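PDB 4CVU: beta-mannosidase from Trichoderma harzianum, which probably hydrolyses beta-linked mannose from the non-reducing ends of oligosaccharides, as a member of glycoside hydrolase family 2. Local coordinates for residues 312-324 with 434-446. Sequence-based numbering, arbitrary orientation.
Sequences LWWPRDMGNQQLY and DIADERGVLLWSE. With CD (cadmium ion), chain R; CD (cadmium ion), chain V.
A chi1 of -177° sets the Trp313 indole opposite its own amide nitrogen, beside the carbonyl carbon, and points the ring's edge at the end of helix 430-439; in Gln321, chi1 (-73°) sets CG beside the backbone N and 3.7 Å from Gly440 CA. The Trp313 indole NE1 donates to Asp437 O at 2.9 Å, nearly straight and almost exactly in the ring plane, which probably helps to hold the ring's orientation. Elsewhere on the ring's edge, Trp313 CH2 rests 3.7 Å from Leu442 CD2. Pro315 CG meets the other methyl of Leu442, CD1, and Arg316 N donates to Gly440 O at 2.9 Å. Here a connection of the family 2 Ig-like beta domain, running between strands 298-305 and 324-332, packs on the helix-to-strand turn of a parallel beta/alpha unit, in what is probably the catalytic (beta/alpha)8 barrel of this family. Gly440, with positive phi, makes that turn; a CB on it would collide with Arg316 N. Were Trp313 an alanine, Asp437 O would probably lose its indole donor and a gap would open beside Leu442. A bend at chi2 (71°) turns the Gln321 amide back to its own loop, NE2 giving a hydrogen bond to Trp314 O (3.0 Å) from above the carbonyl plane. The Arg316 chain passes Arg439 O, CB at 3.4 Å, while its guanidinium reaches Glu412 and Phe416 O.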
loop_
_atom_site.group_PDB
_atom_site.type_symbol
_atom_site.label_atom_id
_atom_site.label_comp_id
_atom_site.label_asym_id
_atom_site.label_seq_id
_atom_site.Cartn_x
_atom_site.Cartn_y
_atom_site.Cartn_z
ATOM N N LEU A 312 -0.999 -16.199 49.578
ATOM C CA LEU A 312 0.046 -15.465 48.863
ATOM C C LEU A 312 -0.137 -15.411 47.329
ATOM O O LEU A 312 -0.620 -16.343 46.711
ATOM C CB LEU A 312 1.442 -16.005 49.211
ATOM C CG LEU A 312 1.851 -15.978 50.687
ATOM C CD1 LEU A 312 3.331 -16.286 50.861
ATOM C CD2 LEU A 312 1.546 -14.643 51.320
ATOM N N TRP A 313 0.230 -14.282 46.757
ATOM C CA TRP A 313 0.348 -14.129 45.312
ATOM C C TRP A 313 1.710 -14.648 44.872
ATOM O O TRP A 313 2.732 -14.364 45.511
ATOM C CB TRP A 313 0.185 -12.657 44.942
ATOM C CG TRP A 313 0.210 -12.320 43.450
ATOM C CD1 TRP A 313 -0.876 -12.137 42.635
ATOM C CD2 TRP A 313 1.373 -12.066 42.629
ATOM N NE1 TRP A 313 -0.458 -11.807 41.347
ATOM C CE2 TRP A 313 0.912 -11.746 41.328
ATOM C CE3 TRP A 313 2.757 -12.099 42.860
ATOM C CZ2 TRP A 313 1.780 -11.472 40.274
ATOM C CZ3 TRP A 313 3.625 -11.790 41.788
ATOM C CH2 TRP A 313 3.127 -11.497 40.530
ATOM N N TRP A 314 1.698 -15.409 43.787
ATOM C CA TRP A 314 2.918 -15.870 43.129
ATOM C C TRP A 314 2.864 -15.542 41.624
ATOM O O TRP A 314 1.783 -15.453 41.032
ATOM C CB TRP A 314 3.065 -17.392 43.291
ATOM C CG TRP A 314 3.091 -17.857 44.717
ATOM C CD1 TRP A 314 2.013 -18.234 45.458
ATOM C CD2 TRP A 314 4.241 -18.021 45.564
ATOM N NE1 TRP A 314 2.409 -18.621 46.703
ATOM C CE2 TRP A 314 3.769 -18.500 46.806
ATOM C CE3 TRP A 314 5.613 -17.818 45.399
ATOM C CZ2 TRP A 314 4.617 -18.771 47.872
ATOM C CZ3 TRP A 314 6.465 -18.091 46.461
ATOM C CH2 TRP A 314 5.958 -18.567 47.688
ATOM N N PRO A 315 4.027 -15.396 41.003
ATOM C CA PRO A 315 4.082 -15.351 39.527
ATOM C C PRO A 315 3.580 -16.651 38.854
ATOM O O PRO A 315 3.365 -17.671 39.519
ATOM C CB PRO A 315 5.579 -15.144 39.242
ATOM C CG PRO A 315 6.120 -14.481 40.483
ATOM C CD PRO A 315 5.331 -15.067 41.607
ATOM N N ARG A 316 3.378 -16.598 37.548
ATOM C CA ARG A 316 2.950 -17.773 36.790
ATOM C C ARG A 316 3.958 -18.914 36.898
ATOM O O ARG A 316 5.169 -18.686 36.917
ATOM C CB ARG A 316 2.639 -17.437 35.321
ATOM C CG ARG A 316 3.706 -16.704 34.495
ATOM C CD ARG A 316 3.138 -16.380 33.082
ATOM N NE ARG A 316 2.552 -17.575 32.487
ATOM C CZ ARG A 316 3.260 -18.597 32.005
ATOM N NH1 ARG A 316 4.596 -18.585 32.001
ATOM N NH2 ARG A 316 2.631 -19.657 31.528
ATOM N N ASP A 317 3.429 -20.143 36.973
ATOM C CA ASP A 317 4.231 -21.360 37.184
ATOM C C ASP A 317 5.039 -21.364 38.511
ATOM O O ASP A 317 5.979 -22.143 38.663
ATOM C CB ASP A 317 5.142 -21.661 35.968
ATOM C CG ASP A 317 4.406 -22.416 34.840
ATOM O OD1 ASP A 317 3.166 -22.501 34.886
ATOM O OD2 ASP A 317 5.081 -22.948 33.914
ATOM N N MET A 318 4.654 -20.508 39.462
ATOM C CA MET A 318 5.168 -20.587 40.825
ATOM C C MET A 318 4.044 -20.698 41.867
ATOM O O MET A 318 4.302 -20.574 43.050
ATOM C CB MET A 318 6.038 -19.370 41.155
ATOM C CG MET A 318 7.180 -19.104 40.191
ATOM S SD MET A 318 8.131 -17.636 40.666
ATOM C CE MET A 318 8.679 -17.065 39.062
ATOM N N GLY A 319 2.800 -20.903 41.447
ATOM C CA GLY A 319 1.705 -20.979 42.390
ATOM C C GLY A 319 0.510 -20.222 41.894
ATOM O O GLY A 319 0.369 -20.005 40.693
ATOM N N ASN A 320 -0.355 -19.802 42.815
ATOM C CA ASN A 320 -1.608 -19.143 42.405
ATOM C C ASN A 320 -1.444 -17.653 42.355
ATOM O O ASN A 320 -0.631 -17.092 43.090
ATOM C CB ASN A 320 -2.755 -19.489 43.355
ATOM C CG ASN A 320 -3.184 -20.939 43.246
ATOM O OD1 ASN A 320 -2.757 -21.662 42.354
ATOM N ND2 ASN A 320 -4.021 -21.375 44.176
ATOM N N GLN A 321 -2.252 -17.016 41.508
ATOM C CA GLN A 321 -2.256 -15.579 41.396
ATOM C C GLN A 321 -3.363 -15.011 42.284
ATOM O O GLN A 321 -4.259 -14.317 41.831
ATOM C CB GLN A 321 -2.378 -15.157 39.922
ATOM C CG GLN A 321 -1.080 -15.420 39.157
ATOM C CD GLN A 321 -0.836 -16.893 38.930
ATOM O OE1 GLN A 321 -1.689 -17.569 38.367
ATOM N NE2 GLN A 321 0.323 -17.393 39.353
ATOM N N GLN A 322 -3.257 -15.304 43.578
ATOM C CA GLN A 322 -4.259 -14.887 44.551
ATOM C C GLN A 322 -4.327 -13.372 44.660
ATOM O O GLN A 322 -3.338 -12.719 44.972
ATOM C CB GLN A 322 -3.930 -15.469 45.925
ATOM C CG GLN A 322 -4.997 -15.203 46.981
ATOM C CD GLN A 322 -6.273 -15.997 46.728
ATOM O OE1 GLN A 322 -6.242 -17.226 46.648
ATOM N NE2 GLN A 322 -7.405 -15.292 46.614
ATOM N N LEU A 323 -5.508 -12.831 44.426
ATOM C CA LEU A 323 -5.725 -11.400 44.558
ATOM C C LEU A 323 -6.922 -11.168 45.470
ATOM O O LEU A 323 -7.746 -12.057 45.630
ATOM C CB LEU A 323 -5.969 -10.742 43.182
ATOM C CG LEU A 323 -4.756 -10.844 42.259
ATOM C CD1 LEU A 323 -5.144 -10.384 40.872
ATOM C CD2 LEU A 323 -3.563 -10.041 42.801
ATOM N N TYR A 324 -7.016 -9.950 46.006
ATOM C CA TYR A 324 -8.116 -9.561 46.856
ATOM C C TYR A 324 -8.592 -8.166 46.491
ATOM O O TYR A 324 -7.787 -7.332 46.113
ATOM C CB TYR A 324 -7.666 -9.566 48.335
ATOM C CG TYR A 324 -7.312 -10.923 48.912
ATOM C CD1 TYR A 324 -8.298 -11.752 49.439
ATOM C CD2 TYR A 324 -5.988 -11.350 49.005
ATOM C CE1 TYR A 324 -7.988 -12.987 49.992
ATOM C CE2 TYR A 324 -5.666 -12.574 49.548
ATOM C CZ TYR A 324 -6.670 -13.391 50.053
ATOM O OH TYR A 324 -6.356 -14.607 50.589
ATOM N N ASP A 434 -3.140 -4.424 35.630
ATOM C CA ASP A 434 -4.182 -5.385 35.989
ATOM C C ASP A 434 -4.032 -6.717 35.287
ATOM O O ASP A 434 -4.244 -7.776 35.896
ATOM C CB ASP A 434 -5.573 -4.850 35.623
ATOM C CG ASP A 434 -6.072 -3.823 36.591
ATOM O OD1 ASP A 434 -5.450 -3.610 37.682
ATOM O OD2 ASP A 434 -7.111 -3.226 36.234
ATOM N N ILE A 435 -3.701 -6.670 34.013
ATOM C CA ILE A 435 -3.537 -7.855 33.220
ATOM C C ILE A 435 -2.333 -8.628 33.784
ATOM O O ILE A 435 -2.369 -9.833 34.028
ATOM C CB ILE A 435 -3.334 -7.477 31.746
ATOM C CG1 ILE A 435 -4.700 -7.029 31.174
ATOM C CG2 ILE A 435 -2.841 -8.685 30.956
ATOM C CD1 ILE A 435 -4.631 -6.234 29.921
ATOM N N ALA A 436 -1.275 -7.911 34.022
ATOM C CA ALA A 436 -0.066 -8.551 34.598
ATOM C C ALA A 436 -0.395 -9.206 35.937
ATOM O O ALA A 436 -0.183 -10.399 36.125
ATOM C CB ALA A 436 1.004 -7.488 34.748
ATOM N N ASP A 437 -0.992 -8.440 36.847
ATOM C CA ASP A 437 -1.444 -8.947 38.151
ATOM C C ASP A 437 -2.110 -10.320 38.103
ATOM O O ASP A 437 -1.717 -11.256 38.806
ATOM C CB ASP A 437 -2.489 -7.975 38.746
ATOM C CG ASP A 437 -1.906 -6.710 39.249
ATOM O OD1 ASP A 437 -0.663 -6.566 39.331
ATOM O OD2 ASP A 437 -2.720 -5.825 39.624
ATOM N N GLU A 438 -3.153 -10.433 37.286
ATOM C CA GLU A 438 -3.957 -11.641 37.262
ATOM C C GLU A 438 -3.339 -12.826 36.544
ATOM O O GLU A 438 -3.684 -13.968 36.850
ATOM C CB GLU A 438 -5.326 -11.334 36.671
ATOM C CG GLU A 438 -5.281 -11.022 35.200
ATOM C CD GLU A 438 -6.535 -10.312 34.730
ATOM O OE1 GLU A 438 -7.394 -10.024 35.589
ATOM O OE2 GLU A 438 -6.644 -9.987 33.529
ATOM N N ARG A 439 -2.440 -12.567 35.595
ATOM C CA ARG A 439 -1.707 -13.609 34.884
ATOM C C ARG A 439 -0.405 -14.007 35.582
ATOM O O ARG A 439 0.177 -15.042 35.261
ATOM C CB ARG A 439 -1.343 -13.125 33.463
ATOM C CG ARG A 439 -2.537 -12.978 32.548
ATOM C CD ARG A 439 -2.142 -12.314 31.249
ATOM N NE ARG A 439 -3.268 -12.167 30.314
ATOM C CZ ARG A 439 -3.449 -12.876 29.196
ATOM N NH1 ARG A 439 -2.600 -13.843 28.847
ATOM N NH2 ARG A 439 -4.491 -12.608 28.409
ATOM N N GLY A 440 0.096 -13.167 36.469
ATOM C CA GLY A 440 1.350 -13.493 37.167
ATOM C C GLY A 440 2.658 -13.154 36.468
ATOM O O GLY A 440 3.661 -13.864 36.629
ATOM N N VAL A 441 2.662 -12.067 35.695
ATOM C CA VAL A 441 3.869 -11.613 35.038
ATOM C C VAL A 441 4.461 -10.483 35.877
ATOM O O VAL A 441 3.843 -9.429 36.066
ATOM C CB VAL A 441 3.556 -11.171 33.582
ATOM C CG1 VAL A 441 4.808 -10.770 32.830
ATOM C CG2 VAL A 441 2.786 -12.257 32.816
ATOM N N LEU A 442 5.681 -10.674 36.404
ATOM C CA LEU A 442 6.331 -9.597 37.154
ATOM C C LEU A 442 6.696 -8.466 36.231
ATOM O O LEU A 442 7.203 -8.734 35.122
ATOM C CB LEU A 442 7.621 -10.120 37.851
ATOM C CG LEU A 442 7.342 -11.050 39.038
ATOM C CD1 LEU A 442 8.642 -11.666 39.584
ATOM C CD2 LEU A 442 6.638 -10.283 40.142
ATOM N N LEU A 443 6.430 -7.218 36.643
ATOM C CA LEU A 443 6.771 -6.039 35.890
ATOM C C LEU A 443 7.870 -5.212 36.562
ATOM O O LEU A 443 7.610 -4.450 37.492
ATOM C CB LEU A 443 5.539 -5.138 35.660
ATOM C CG LEU A 443 4.467 -5.745 34.807
ATOM C CD1 LEU A 443 3.325 -4.797 34.499
ATOM C CD2 LEU A 443 5.055 -6.379 33.573
ATOM N N TRP A 444 9.079 -5.332 36.069
ATOM C CA TRP A 444 10.138 -4.488 36.505
ATOM C C TRP A 444 9.900 -3.136 35.868
ATOM O O TRP A 444 10.067 -3.022 34.708
ATOM C CB TRP A 444 11.447 -5.110 36.065
ATOM C CG TRP A 444 12.624 -4.242 35.798
ATOM C CD1 TRP A 444 12.685 -2.890 35.655
ATOM C CD2 TRP A 444 13.959 -4.699 35.683
ATOM N NE1 TRP A 444 13.955 -2.495 35.422
ATOM C CE2 TRP A 444 14.767 -3.582 35.434
ATOM C CE3 TRP A 444 14.539 -5.951 35.702
ATOM C CZ2 TRP A 444 16.143 -3.678 35.253
ATOM C CZ3 TRP A 444 15.913 -6.042 35.540
ATOM C CH2 TRP A 444 16.685 -4.929 35.296
ATOM N N SER A 445 9.639 -2.109 36.653
ATOM C CA SER A 445 9.225 -0.836 36.169
ATOM C C SER A 445 10.244 0.265 36.335
ATOM O O SER A 445 11.155 0.144 37.140
ATOM C CB SER A 445 7.882 -0.430 36.767
ATOM O OG SER A 445 7.008 -1.496 36.627
ATOM N N GLU A 446 10.092 1.310 35.529
ATOM C CA GLU A 446 11.118 2.354 35.460
ATOM C C GLU A 446 10.500 3.738 35.385
ATOM O O GLU A 446 9.369 3.906 34.930
ATOM C CB GLU A 446 12.067 2.096 34.272
ATOM C CG GLU A 446 12.819 0.768 34.420
ATOM C CD GLU A 446 14.020 0.551 33.483
ATOM O OE1 GLU A 446 14.257 1.287 32.517
ATOM O OE2 GLU A 446 14.744 -0.422 33.728
HETATM CD CD CD R . -7.331 -1.873 38.316
HETATM CD CD CD V . -8.760 -8.966 33.466
HETATM O O HOH W 1 -9.393 -1.710 37.816
HETATM O O HOH W 2 -7.301 -2.105 40.869
HETATM O O HOH W 3 -11.122 -8.485 33.798
#